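Local coordinates for putative 2OG-Fe(II) oxygenase family protein (Caulobacter crescentus CB15, PDB 3OOX) that probably acts as an iron(II)-dependent oxygenase that uses 2-oxoglutarate and molecular oxygen, forming ethylene from 2-oxoglutarate and converting L-arginine to guanidine and glutamate semialdehyde, at residues 92-97 with 174-179; 102-107 with 118-123; 194-199 with 269-274; 209-214 with 245-250; 240-245 with 286-291. All blocks are in the same frame, centred on the assembly; numbering follows the deposited sequence. Where two conformers were deposited one is given.

Contact 1. Residues 92-97 with 174-179. With EDO (1,2-ethanediol), chain I.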
# COMPACT_ATOMS: atom_id res chain seq x y z
N HIS A 92 -10.00 -11.62 -21.11
CA HIS A 92 -11.23 -12.38 -20.87
C HIS A 92 -11.32 -12.77 -19.40
O HIS A 92 -12.40 -12.68 -18.77
CB HIS A 92 -11.19 -13.64 -21.73
CG HIS A 92 -12.48 -14.37 -21.77
ND1 HIS A 92 -13.57 -13.90 -22.47
CD2 HIS A 92 -12.86 -15.55 -21.22
CE1 HIS A 92 -14.56 -14.77 -22.36
NE2 HIS A 92 -14.16 -15.77 -21.60
N TYR A 93 -10.18 -13.19 -18.84
CA TYR A 93 -10.09 -13.55 -17.43
C TYR A 93 -9.16 -12.59 -16.71
O TYR A 93 -8.02 -12.40 -17.11
CB TYR A 93 -9.48 -14.94 -17.27
CG TYR A 93 -10.23 -16.08 -17.93
CD1 TYR A 93 -11.49 -16.46 -17.49
CD2 TYR A 93 -9.66 -16.80 -18.99
CE1 TYR A 93 -12.16 -17.49 -18.08
CE2 TYR A 93 -10.33 -17.87 -19.58
CZ TYR A 93 -11.58 -18.22 -19.12
OH TYR A 93 -12.22 -19.25 -19.70
N ASP A 94 -9.65 -12.01 -15.63
CA ASP A 94 -8.80 -11.24 -14.71
C ASP A 94 -9.35 -11.61 -13.35
O ASP A 94 -10.17 -10.89 -12.77
CB ASP A 94 -8.90 -9.73 -14.95
CG ASP A 94 -8.02 -8.93 -13.96
OD1 ASP A 94 -7.03 -9.49 -13.42
OD2 ASP A 94 -8.33 -7.74 -13.74
N LEU A 95 -8.93 -12.77 -12.88
CA LEU A 95 -9.50 -13.38 -11.69
C LEU A 95 -8.63 -13.13 -10.47
O LEU A 95 -7.50 -13.63 -10.36
CB LEU A 95 -9.67 -14.89 -11.87
CG LEU A 95 -10.67 -15.24 -12.97
CD1 LEU A 95 -10.63 -16.76 -13.25
CD2 LEU A 95 -12.08 -14.79 -12.62
N LYS A 96 -9.16 -12.32 -9.56
CA LYS A 96 -8.49 -12.04 -8.31
C LYS A 96 -9.58 -11.81 -7.26
O LYS A 96 -10.68 -11.32 -7.57
CB LYS A 96 -7.56 -10.86 -8.48
CG LYS A 96 -8.29 -9.56 -8.78
CD LYS A 96 -7.45 -8.57 -9.56
CE LYS A 96 -8.26 -7.34 -9.97
NZ LYS A 96 -9.07 -7.52 -11.20
N GLU A 97 -9.27 -12.17 -6.02
CA GLU A 97 -10.19 -12.02 -4.92
C GLU A 97 -9.48 -11.30 -3.78
O GLU A 97 -8.25 -11.38 -3.66
CB GLU A 97 -10.76 -13.37 -4.48
CG GLU A 97 -9.71 -14.41 -4.09
CD GLU A 97 -10.30 -15.75 -3.73
OE1 GLU A 97 -11.50 -15.81 -3.38
OE2 GLU A 97 -9.52 -16.74 -3.78
N LEU A 174 -4.73 -10.26 -1.13
CA LEU A 174 -5.07 -10.42 -2.55
C LEU A 174 -4.60 -11.79 -3.02
O LEU A 174 -3.46 -12.17 -2.75
CB LEU A 174 -4.39 -9.32 -3.38
CG LEU A 174 -4.51 -9.22 -4.89
CD1 LEU A 174 -5.97 -9.16 -5.31
CD2 LEU A 174 -3.70 -8.00 -5.39
N HIS A 175 -5.46 -12.51 -3.74
CA HIS A 175 -5.13 -13.80 -4.29
C HIS A 175 -5.49 -13.86 -5.76
O HIS A 175 -6.66 -13.60 -6.12
CB HIS A 175 -5.91 -14.89 -3.54
CG HIS A 175 -5.85 -16.26 -4.16
ND1 HIS A 175 -6.97 -17.03 -4.32
CD2 HIS A 175 -4.81 -17.01 -4.62
CE1 HIS A 175 -6.64 -18.19 -4.86
NE2 HIS A 175 -5.34 -18.19 -5.07
N TYR A 176 -4.50 -14.22 -6.58
CA TYR A 176 -4.71 -14.59 -7.98
C TYR A 176 -4.59 -16.11 -8.12
O TYR A 176 -3.48 -16.63 -7.98
CB TYR A 176 -3.64 -13.96 -8.87
CG TYR A 176 -3.79 -12.49 -9.13
CD1 TYR A 176 -3.24 -11.56 -8.28
CD2 TYR A 176 -4.48 -12.04 -10.27
CE1 TYR A 176 -3.38 -10.17 -8.54
CE2 TYR A 176 -4.62 -10.69 -10.54
CZ TYR A 176 -4.05 -9.76 -9.67
OH TYR A 176 -4.22 -8.42 -9.95
N PRO A 177 -5.72 -16.80 -8.37
CA PRO A 177 -5.63 -18.24 -8.60
C PRO A 177 -4.92 -18.53 -9.90
O PRO A 177 -4.96 -17.71 -10.82
CB PRO A 177 -7.09 -18.68 -8.68
CG PRO A 177 -7.83 -17.47 -9.07
CD PRO A 177 -7.12 -16.33 -8.39
N PRO A 178 -4.24 -19.69 -9.98
CA PRO A 178 -3.64 -20.01 -11.24
C PRO A 178 -4.72 -20.42 -12.25
O PRO A 178 -5.70 -21.11 -11.90
CB PRO A 178 -2.72 -21.19 -10.90
CG PRO A 178 -3.37 -21.85 -9.79
CD PRO A 178 -4.02 -20.74 -8.98
N ILE A 179 -4.53 -19.93 -13.46
CA ILE A 179 -5.40 -20.21 -14.61
C ILE A 179 -4.44 -20.77 -15.67
O ILE A 179 -3.36 -20.21 -15.85
CB ILE A 179 -6.07 -18.90 -15.14
CG1 ILE A 179 -6.62 -18.02 -14.00
CG2 ILE A 179 -7.19 -19.21 -16.12
CD1 ILE A 179 -7.62 -18.71 -13.09
C1 EDO I . -15.42 -11.27 -24.75
O1 EDO I . -15.86 -12.41 -24.00
C2 EDO I . -13.98 -11.48 -25.21
O2 EDO I . -13.12 -11.68 -24.09
O HOH W 1 -5.67 -7.59 -12.06
O HOH W 2 -5.85 -15.38 -11.76

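Contact 2. Residues 102-107 with 118-123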
# COMPACT_ATOMS: atom_id res chain seq x y z
N GLY A 102 -9.67 -2.82 7.71
CA GLY A 102 -9.43 -1.43 8.11
C GLY A 102 -8.98 -1.35 9.55
O GLY A 102 -8.73 -2.36 10.21
N ARG A 103 -8.93 -0.13 10.09
CA ARG A 103 -8.52 0.08 11.48
C ARG A 103 -9.60 -0.38 12.45
O ARG A 103 -10.76 -0.06 12.24
CB ARG A 103 -8.24 1.56 11.74
CG ARG A 103 -7.60 1.77 13.12
CD ARG A 103 -7.00 3.13 13.31
NE ARG A 103 -5.79 3.31 12.49
CZ ARG A 103 -4.60 2.79 12.71
NH1 ARG A 103 -4.35 2.08 13.80
NH2 ARG A 103 -3.63 3.03 11.84
N ASP A 104 -9.18 -1.08 13.50
CA ASP A 104 -10.06 -1.39 14.64
C ASP A 104 -9.99 -0.18 15.57
O ASP A 104 -8.93 0.10 16.15
CB ASP A 104 -9.58 -2.60 15.43
CG ASP A 104 -9.97 -3.93 14.81
OD1 ASP A 104 -11.09 -4.05 14.25
OD2 ASP A 104 -9.16 -4.87 14.92
N LEU A 105 -11.13 0.49 15.72
CA LEU A 105 -11.22 1.69 16.52
C LEU A 105 -11.75 1.32 17.88
O LEU A 105 -12.56 0.43 18.00
CB LEU A 105 -12.16 2.71 15.87
CG LEU A 105 -11.65 3.32 14.56
CD1 LEU A 105 -12.78 4.09 13.84
CD2 LEU A 105 -10.44 4.23 14.72
N PRO A 106 -11.34 2.06 18.91
CA PRO A 106 -11.90 1.82 20.22
C PRO A 106 -13.36 2.19 20.26
O PRO A 106 -13.80 3.03 19.45
CB PRO A 106 -11.11 2.74 21.13
CG PRO A 106 -10.59 3.78 20.29
CD PRO A 106 -10.34 3.13 18.91
N PRO A 107 -14.11 1.61 21.20
CA PRO A 107 -15.49 2.05 21.40
C PRO A 107 -15.59 3.56 21.55
O PRO A 107 -14.72 4.18 22.20
CB PRO A 107 -15.91 1.35 22.70
CG PRO A 107 -15.02 0.13 22.74
CD PRO A 107 -13.73 0.56 22.17
N ASN A 118 -14.55 -3.69 11.18
CA ASN A 118 -14.06 -4.91 10.52
C ASN A 118 -15.04 -6.06 10.70
O ASN A 118 -15.80 -6.10 11.68
CB ASN A 118 -12.71 -5.34 11.05
CG ASN A 118 -11.60 -4.51 10.48
OD1 ASN A 118 -11.57 -4.26 9.26
ND2 ASN A 118 -10.68 -4.04 11.37
N VAL A 119 -15.02 -6.97 9.74
CA VAL A 119 -15.64 -8.27 9.90
C VAL A 119 -14.50 -9.28 9.91
O VAL A 119 -13.37 -8.97 9.54
CB VAL A 119 -16.68 -8.56 8.78
CG1 VAL A 119 -17.84 -7.55 8.85
CG2 VAL A 119 -16.00 -8.55 7.35
N TRP A 120 -14.79 -10.50 10.37
CA TRP A 120 -13.79 -11.55 10.55
C TRP A 120 -14.34 -12.91 10.18
O TRP A 120 -15.53 -13.18 10.43
CB TRP A 120 -13.27 -11.59 11.99
CG TRP A 120 -12.75 -10.31 12.49
CD1 TRP A 120 -13.39 -9.42 13.31
CD2 TRP A 120 -11.50 -9.69 12.14
NE1 TRP A 120 -12.61 -8.31 13.53
CE2 TRP A 120 -11.43 -8.47 12.85
CE3 TRP A 120 -10.40 -10.09 11.37
CZ2 TRP A 120 -10.33 -7.61 12.74
CZ3 TRP A 120 -9.30 -9.23 11.29
CH2 TRP A 120 -9.28 -8.02 11.99
N PRO A 121 -13.51 -13.77 9.57
CA PRO A 121 -14.00 -15.10 9.17
C PRO A 121 -13.91 -16.13 10.29
O PRO A 121 -12.83 -16.58 10.61
CB PRO A 121 -13.06 -15.48 8.02
CG PRO A 121 -11.79 -14.77 8.32
CD PRO A 121 -12.12 -13.54 9.13
N ALA A 122 -15.05 -16.49 10.87
CA ALA A 122 -15.07 -17.44 11.99
C ALA A 122 -14.40 -18.77 11.66
O ALA A 122 -13.86 -19.45 12.56
CB ALA A 122 -16.51 -17.70 12.41
N GLU A 123 -14.42 -19.15 10.40
CA GLU A 123 -13.90 -20.45 9.94
C GLU A 123 -12.38 -20.59 10.00
O GLU A 123 -11.86 -21.72 9.89
CB GLU A 123 -14.39 -20.75 8.51
CG GLU A 123 -15.90 -20.89 8.40
CD GLU A 123 -16.70 -19.58 8.25
OE1 GLU A 123 -16.10 -18.47 8.16
OE2 GLU A 123 -17.94 -19.69 8.18
O HOH W 3 -13.62 -2.76 13.84
O HOH W 4 -12.73 -5.93 15.24

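Contact 3. Residues 194-199 with 269-274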
# COMPACT_ATOMS: atom_id res chain seq x y z
N ILE A 194 -3.72 6.47 -3.86
CA ILE A 194 -4.33 7.72 -3.39
C ILE A 194 -3.96 8.12 -1.98
O ILE A 194 -4.24 9.27 -1.57
CB ILE A 194 -5.84 7.76 -3.63
CG1 ILE A 194 -6.58 6.78 -2.75
CG2 ILE A 194 -6.17 7.51 -5.10
CD1 ILE A 194 -8.11 6.81 -3.02
N ASN A 195 -3.26 7.24 -1.27
CA ASN A 195 -3.05 7.33 0.17
C ASN A 195 -1.73 8.02 0.50
O ASN A 195 -1.24 8.83 -0.28
CB ASN A 195 -3.22 5.93 0.80
CG ASN A 195 -2.37 4.86 0.11
OD1 ASN A 195 -2.66 4.48 -1.04
ND2 ASN A 195 -1.33 4.34 0.82
N THR A 196 -1.15 7.74 1.65
CA THR A 196 0.07 8.43 2.09
C THR A 196 1.33 7.70 1.61
O THR A 196 2.07 8.22 0.78
CB THR A 196 0.04 8.62 3.61
OG1 THR A 196 -1.14 9.38 3.95
CG2 THR A 196 1.35 9.29 4.15
N ILE A 197 1.54 6.49 2.12
CA ILE A 197 2.50 5.56 1.54
C ILE A 197 1.90 4.16 1.55
O ILE A 197 1.05 3.85 2.37
CB ILE A 197 3.86 5.51 2.27
CG1 ILE A 197 3.69 5.23 3.77
CG2 ILE A 197 4.62 6.85 2.05
CD1 ILE A 197 5.06 4.98 4.51
N THR A 198 2.38 3.30 0.63
CA THR A 198 1.96 1.90 0.57
C THR A 198 3.21 1.02 0.76
O THR A 198 4.31 1.29 0.20
CB THR A 198 1.28 1.61 -0.78
OG1 THR A 198 0.16 2.48 -0.88
CG2 THR A 198 0.81 0.16 -0.90
N LEU A 199 3.07 -0.02 1.60
CA LEU A 199 4.14 -0.92 1.96
C LEU A 199 3.84 -2.34 1.47
O LEU A 199 2.82 -2.91 1.86
CB LEU A 199 4.37 -0.92 3.47
CG LEU A 199 4.83 0.41 4.05
CD1 LEU A 199 3.65 1.16 4.65
CD2 LEU A 199 5.97 0.23 5.07
N LEU A 269 -1.21 2.86 3.85
CA LEU A 269 -1.15 3.74 4.99
C LEU A 269 -1.75 5.08 4.62
O LEU A 269 -1.38 5.67 3.59
CB LEU A 269 0.28 3.90 5.48
CG LEU A 269 0.51 4.44 6.89
CD1 LEU A 269 1.90 3.97 7.41
CD2 LEU A 269 0.38 5.96 6.94
N HIS A 270 -2.72 5.53 5.42
CA HIS A 270 -3.44 6.78 5.21
C HIS A 270 -3.25 7.70 6.40
O HIS A 270 -3.03 7.26 7.54
CB HIS A 270 -4.95 6.52 5.18
CG HIS A 270 -5.47 5.90 3.92
ND1 HIS A 270 -5.11 4.65 3.44
CD2 HIS A 270 -6.41 6.37 3.06
CE1 HIS A 270 -5.82 4.38 2.36
NE2 HIS A 270 -6.60 5.40 2.10
N PHE A 271 -3.37 9.01 6.13
CA PHE A 271 -3.44 9.99 7.18
C PHE A 271 -4.77 9.78 7.99
O PHE A 271 -5.75 9.21 7.55
CB PHE A 271 -3.48 11.41 6.61
CG PHE A 271 -2.20 11.89 6.01
CD1 PHE A 271 -1.01 11.82 6.70
CD2 PHE A 271 -2.18 12.51 4.76
CE1 PHE A 271 0.17 12.27 6.15
CE2 PHE A 271 -1.00 13.02 4.24
CZ PHE A 271 0.19 12.87 4.92
N ALA A 272 -4.78 10.33 9.20
CA ALA A 272 -5.99 10.56 9.96
C ALA A 272 -7.03 11.33 9.13
O ALA A 272 -6.71 12.30 8.45
CB ALA A 272 -5.64 11.36 11.22
N SER A 273 -8.27 10.89 9.23
CA SER A 273 -9.38 11.45 8.45
C SER A 273 -9.54 12.96 8.59
O SER A 273 -9.80 13.66 7.63
CB SER A 273 -10.68 10.80 8.87
OG SER A 273 -10.68 9.46 8.51
N ASP A 274 -9.35 13.44 9.82
CA ASP A 274 -9.44 14.85 10.13
C ASP A 274 -8.15 15.68 9.99
O ASP A 274 -8.13 16.87 10.37
CB ASP A 274 -10.08 15.05 11.53
CG ASP A 274 -9.30 14.38 12.67
OD1 ASP A 274 -8.24 13.79 12.39
OD2 ASP A 274 -9.74 14.51 13.86

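Contact 4. Residues 209-214 with 245-250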
# COMPACT_ATOMS: atom_id res chain seq x y z
N GLU A 209 6.41 -3.08 -11.80
CA GLU A 209 7.13 -2.12 -12.59
C GLU A 209 6.62 -0.72 -12.30
O GLU A 209 5.43 -0.53 -12.06
CB GLU A 209 6.96 -2.42 -14.06
CG GLU A 209 7.43 -3.82 -14.45
CD GLU A 209 7.44 -4.06 -15.95
OE1 GLU A 209 6.69 -3.35 -16.68
OE2 GLU A 209 8.18 -5.00 -16.40
N VAL A 210 7.52 0.27 -12.33
CA VAL A 210 7.16 1.67 -12.16
C VAL A 210 7.37 2.42 -13.46
O VAL A 210 8.38 2.21 -14.14
CB VAL A 210 7.96 2.36 -11.02
CG1 VAL A 210 9.48 2.29 -11.24
CG2 VAL A 210 7.49 3.81 -10.79
N LEU A 211 6.44 3.30 -13.80
CA LEU A 211 6.61 4.11 -14.99
C LEU A 211 7.57 5.27 -14.70
O LEU A 211 7.29 6.14 -13.84
CB LEU A 211 5.25 4.64 -15.45
CG LEU A 211 5.24 5.41 -16.76
CD1 LEU A 211 5.57 4.46 -17.92
CD2 LEU A 211 3.88 6.05 -16.97
N ASP A 212 8.70 5.29 -15.40
CA ASP A 212 9.68 6.37 -15.21
C ASP A 212 9.21 7.64 -15.93
O ASP A 212 8.30 7.60 -16.77
CB ASP A 212 11.06 5.95 -15.71
CG ASP A 212 12.19 6.77 -15.10
OD1 ASP A 212 11.96 7.62 -14.21
OD2 ASP A 212 13.34 6.55 -15.52
N ARG A 213 9.87 8.76 -15.62
CA ARG A 213 9.50 10.05 -16.19
C ARG A 213 9.50 10.07 -17.71
O ARG A 213 8.72 10.79 -18.32
CB ARG A 213 10.44 11.14 -15.67
CG ARG A 213 10.38 11.35 -14.17
CD ARG A 213 11.09 12.64 -13.76
NE ARG A 213 10.35 13.83 -14.18
CZ ARG A 213 10.86 15.07 -14.21
NH1 ARG A 213 12.11 15.29 -13.84
NH2 ARG A 213 10.10 16.08 -14.62
N ASP A 214 10.39 9.30 -18.32
CA ASP A 214 10.47 9.27 -19.78
C ASP A 214 9.54 8.26 -20.43
O ASP A 214 9.65 8.04 -21.65
CB ASP A 214 11.91 9.00 -20.21
CG ASP A 214 12.37 7.58 -19.90
OD1 ASP A 214 11.73 6.84 -19.13
OD2 ASP A 214 13.43 7.20 -20.45
N SER A 245 3.79 10.76 -6.56
CA SER A 245 3.00 9.54 -6.52
C SER A 245 3.00 9.00 -7.94
O SER A 245 2.43 9.61 -8.86
CB SER A 245 1.59 9.84 -6.07
OG SER A 245 0.83 8.66 -6.11
N THR A 246 3.69 7.90 -8.15
CA THR A 246 3.95 7.43 -9.50
C THR A 246 3.08 6.23 -9.90
O THR A 246 2.52 5.50 -9.06
CB THR A 246 5.46 7.15 -9.66
OG1 THR A 246 5.87 6.19 -8.70
CG2 THR A 246 6.21 8.45 -9.42
N VAL A 247 2.99 6.04 -11.21
CA VAL A 247 2.18 5.02 -11.83
C VAL A 247 2.97 3.73 -11.87
O VAL A 247 4.18 3.71 -12.19
CB VAL A 247 1.78 5.47 -13.25
CG1 VAL A 247 1.12 4.32 -14.02
CG2 VAL A 247 0.84 6.68 -13.16
N HIS A 248 2.31 2.65 -11.47
CA HIS A 248 2.92 1.34 -11.47
C HIS A 248 1.97 0.25 -11.93
O HIS A 248 0.76 0.45 -12.01
CB HIS A 248 3.49 1.04 -10.07
CG HIS A 248 2.54 1.24 -8.94
ND1 HIS A 248 2.24 2.49 -8.41
CD2 HIS A 248 1.88 0.35 -8.17
CE1 HIS A 248 1.40 2.35 -7.40
NE2 HIS A 248 1.19 1.06 -7.21
N ARG A 249 2.51 -0.91 -12.24
CA ARG A 249 1.74 -2.03 -12.74
C ARG A 249 2.42 -3.30 -12.33
O ARG A 249 3.57 -3.28 -11.91
CB ARG A 249 1.64 -1.99 -14.26
CG ARG A 249 2.94 -2.27 -15.00
CD ARG A 249 2.75 -2.16 -16.49
NE ARG A 249 3.97 -2.54 -17.20
CZ ARG A 249 4.06 -2.68 -18.52
NH1 ARG A 249 3.00 -2.44 -19.30
NH2 ARG A 249 5.22 -3.04 -19.07
N VAL A 250 1.72 -4.41 -12.50
CA VAL A 250 2.29 -5.72 -12.34
C VAL A 250 2.07 -6.50 -13.62
O VAL A 250 0.92 -6.67 -14.07
CB VAL A 250 1.65 -6.47 -11.17
CG1 VAL A 250 2.28 -7.84 -11.05
CG2 VAL A 250 1.80 -5.66 -9.87

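Contact 5. Residues 240-245 with 286-291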
# COMPACT_ATOMS: atom_id res chain seq x y z
N ASN A 240 3.68 19.45 -2.17
CA ASN A 240 3.62 20.27 -3.39
C ASN A 240 4.32 19.57 -4.55
O ASN A 240 5.01 20.18 -5.39
CB ASN A 240 4.26 21.64 -3.18
CG ASN A 240 3.72 22.68 -4.13
OD1 ASN A 240 2.55 22.61 -4.55
ND2 ASN A 240 4.55 23.69 -4.45
N ASN A 241 4.09 18.25 -4.58
CA ASN A 241 4.61 17.35 -5.63
C ASN A 241 6.13 17.15 -5.64
O ASN A 241 6.67 16.56 -6.57
CB ASN A 241 4.05 17.76 -7.01
CG ASN A 241 2.55 17.55 -7.10
OD1 ASN A 241 1.80 18.06 -6.30
ND2 ASN A 241 2.11 16.76 -8.07
N VAL A 242 6.82 17.59 -4.60
CA VAL A 242 8.24 17.33 -4.44
C VAL A 242 8.49 15.81 -4.40
O VAL A 242 9.41 15.31 -5.04
CB VAL A 242 8.81 18.04 -3.19
CG1 VAL A 242 10.20 17.50 -2.84
CG2 VAL A 242 8.88 19.56 -3.42
N LEU A 243 7.65 15.08 -3.65
CA LEU A 243 7.68 13.62 -3.68
C LEU A 243 6.53 13.13 -4.57
O LEU A 243 5.37 13.35 -4.24
CB LEU A 243 7.57 13.03 -2.28
CG LEU A 243 8.64 13.47 -1.27
CD1 LEU A 243 8.48 12.77 0.07
CD2 LEU A 243 10.07 13.22 -1.79
N PRO A 244 6.85 12.45 -5.68
CA PRO A 244 5.81 12.12 -6.67
C PRO A 244 5.11 10.80 -6.33
O PRO A 244 5.75 9.87 -5.84
CB PRO A 244 6.60 11.95 -7.95
CG PRO A 244 7.97 11.43 -7.47
CD PRO A 244 8.21 12.14 -6.19
N SER A 245 3.79 10.76 -6.56
CA SER A 245 3.00 9.54 -6.52
C SER A 245 3.00 9.00 -7.94
O SER A 245 2.43 9.61 -8.86
CB SER A 245 1.59 9.84 -6.07
OG SER A 245 0.83 8.66 -6.11
N ALA A 286 9.68 29.87 -5.65
CA ALA A 286 9.48 30.59 -6.90
C ALA A 286 9.29 29.66 -8.09
O ALA A 286 8.42 29.90 -8.93
CB ALA A 286 10.67 31.54 -7.17
N GLU A 287 10.08 28.59 -8.14
CA GLU A 287 10.06 27.67 -9.29
C GLU A 287 8.96 26.62 -9.18
O GLU A 287 8.52 26.05 -10.19
CB GLU A 287 11.41 26.97 -9.49
CG GLU A 287 12.27 26.83 -8.23
CD GLU A 287 12.94 28.14 -7.83
OE1 GLU A 287 13.63 28.75 -8.69
OE2 GLU A 287 12.78 28.57 -6.67
N ASN A 288 8.51 26.40 -7.95
CA ASN A 288 7.46 25.43 -7.65
C ASN A 288 6.41 26.10 -6.77
O ASN A 288 6.38 25.86 -5.56
CB ASN A 288 8.05 24.20 -6.96
CG ASN A 288 7.03 23.07 -6.79
OD1 ASN A 288 6.14 22.90 -7.63
ND2 ASN A 288 7.16 22.31 -5.71
N PRO A 289 5.59 26.99 -7.36
CA PRO A 289 4.55 27.65 -6.56
C PRO A 289 3.52 26.67 -6.02
O PRO A 289 3.39 25.54 -6.52
CB PRO A 289 3.91 28.68 -7.52
CG PRO A 289 4.39 28.31 -8.90
CD PRO A 289 5.66 27.51 -8.75
N ASP A 290 2.79 27.12 -5.01
CA ASP A 290 1.81 26.29 -4.35
C ASP A 290 0.70 25.87 -5.33
O ASP A 290 -0.03 26.70 -5.88
CB ASP A 290 1.23 27.07 -3.17
CG ASP A 290 0.46 26.22 -2.19
OD1 ASP A 290 0.21 25.01 -2.43
OD2 ASP A 290 0.10 26.80 -1.16
N ARG A 291 0.61 24.54 -5.55
CA ARG A 291 -0.41 23.99 -6.44
C ARG A 291 -1.74 23.79 -5.72
O ARG A 291 -2.76 23.51 -6.37
CB ARG A 291 0.08 22.66 -7.01
CG ARG A 291 1.37 22.76 -7.71
CD ARG A 291 1.84 21.38 -8.13
NE ARG A 291 3.27 21.42 -8.43
CZ ARG A 291 3.90 20.58 -9.24
NH1 ARG A 291 3.25 19.58 -9.85
NH2 ARG A 291 5.20 20.73 -9.42

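Contact 1. Residues 92-97 with 174-179
Glu97 and His175 make the tight end of this contact, an antiparallel hydrogen-bonded pair in which Glu97 N to His175 O and His175 N to Glu97 O each measure 3.0 Å. Their side chains run alongside each other on one face of the sheet. There His175 ND1 donates to Glu97 OE2 at 2.6 Å; the oxygen lies 1° out of the imidazole plane and accepts through its anti lone pair. Glu97 CG stands between its backbone N and carbonyl carbon (chi1 56°), which lays the extended chain beside the imidazole. Next along, Lys96 CB sits over one face of Tyr176, 3.8 Å from the ring centroid, and Lys96 CD is 3.3 Å from Tyr176 OH. The looser side is wet: one water links Asp94 OD1 to Tyr176 OH, another links Leu95 O to Pro177 O, and Leu95 CB is 4.2 Å from Pro177 CG. Replacing Tyr176 with an alanine would probably uncover the aliphatic part of Lys96 and leave the water on Asp94 without its second protein partner. Strand 170-176 runs between strands 97-101 and 262-269; Tyr263 stacks on His175, Arg262 makes a cation-pi contact with Tyr176, and Lys66 and Tyr79 hold Glu97 OE1.

Contact 2. Residues 102-107 with 118-123
Asn118 reaches across to Gly102 and Asp104 with every atom of its side chain. Its CB lies 3.4 Å above the plane of the Trp120 ring, toward the rim, and 3.8 Å from Asp104 OD1. CG, anti to the carbonyl carbon (chi1 -78°), comes 3.6 Å from Gly102 O. At the tip, OD1 takes Gly102 N at 2.8 Å on a lone pair in its carbonyl plane, while ND2 gives a nearly straight bond (170°) to Gly102 O, also 2.8 Å, from above the glycine's carbonyl plane. The amide thus closes a two-bond ring with N and O of Gly102, in the chain that follows strand 97-101 and leads to helix 127-152. The second N-H of ND2 goes to Asp104 OD1 at 2.9 Å, which it meets from above the carboxylate plane, the two flat groups standing 82° apart. Three donors therefore grip Asp104 OD1, since it also accepts from two waters: one reaches Asn118 N, the other Trp120 NE1. Trp120 in turn packs on Lys128 and Ser132 of helix 127-152.

Contact 3. Residues 194-199 with 269-274
Leu269 meets Asn195, Thr196 and Ile197 through hydrogen bonds. Leu269 O accepts from Thr196 N at 2.8 Å, in its carbonyl plane, and from Asn195 ND2 at 3.1 Å, which stands 41° above that plane; Ile197 N adds a weak bond. Leu269 N returns one to Ile197 O at 2.9 Å. Thr196 and Ile197 both face Leu269 in a classic beta bulge, where strands 197-201 and 262-269 pair in the larger sheet of the double-stranded beta-helix. Asn195 CG stands between its backbone N and carbonyl carbon (chi1 52°), bringing the amide to Leu269 O; ND2 also donates to Thr198 OG1 at 2.9 Å. That hydroxyl bonds Asp193, which matches the aspartate of the family's His-X-Asp iron motif. In two CH-pi contacts, Asn195 CB sits over the His270 ring, 3.5 Å from its centroid, and Thr196 CG2 over the Phe271 face, 4.1 Å from its centroid, beside OG1 at the centre. Apolar Ile197 runs beside Leu269, CG1 to CB 4.0 Å, and also packs on Leu146 of helix 127-152.

Contact 4. Residues 209-214 with 245-250
Glu209 and Val210 pair with Arg249 and His248 in an antiparallel ladder between strands 208-211 and 248-250, the two inner strands of the four-stranded sheet. The segment axes approach to 4.8 Å at 150°. Glu209 N to Arg249 O measures 2.8 Å and Arg249 N to Glu209 O 3.0 Å; then Leu211 N reaches Val247 O at 2.8 Å, almost straight (176°). Val210 and His248 form the non-hydrogen-bonded pair, their CA atoms 4.3 Å apart. This is the smaller sheet of the double-stranded beta-helix, and His248 matches the last histidine of the His-X-Asp...His iron motif; His191 packs edge-to-face on its ring. His248 ND1 donates to Thr246 O at 3.1 Å, close to the ring plane, fixing its rotation. On the other face, Arg249 CG stands between backbone N and carbonyl carbon (chi1 69°), running the extended chain alongside Glu209. In the salt bridge, NH2 (2.8 Å, syn lone pair) and NE (2.9 Å, anti side, out of the carboxylate plane) both bind Glu209 OE1. Trp217 makes a cation-pi contact with Arg249.

Contact 5. Residues 240-245 with 286-291
Asn288 comes first along 286-291 to meet the other segment: its ND2 donates to Asn240 O at 3.0 Å, nearly straight (171°) and in its own amide plane. CG lies anti to the Asn288 backbone N (chi1 -172°), sending the amide toward Asn240. Pro289 follows with its carbonyl, whose O receives Asn240 ND2 at 3.0 Å from above the carbonyl plane. Asn240, with positive phi, is the C-prime residue of the Schellman motif that ends helix 233-238, so the loop docks directly on a helix terminus. Asp290 has its carboxylate bonded to Thr279. At Arg291 the backbone N donates to Asn240 OD1 at 2.9 Å. Replacing Asn240 with a leucine would probably leave Pro289 O and Arg291 N without these partners. The extended arginine then lays its guanidinium on the amide of Asn241, planes 16° apart, with NH1 3.5 Å from Asn241 CB. Arg291 NH2 is steadied at the edge by Asn288 OD1, 3.0 Å away, while Asn241 OD1 is bonded to Tyr292.

In the fold
Contacts 1 and 3 belong to the same large mixed sheet, in which strand 262-269 lies between strands 170-176 and 197-201; their centres are 27 Å apart. Contact 4 joins the inner strands of the four-stranded sheet, its centre 19 Å from that of contact 3. Together the two sheets are consistent with the double-stranded beta-helix of this family. Along the chain, contact 2 falls between the segments of contact 1, which closes before contacts 3, 4 and 5 open; contact 4 lies between the two segments of contact 3. Contact 5 shares Ser245 with contact 4, their segments alternating. It ties the chain beyond helix 233-238 to a surface loop, about 17 Å from contact 1 by nearest atoms, across the chain's centre.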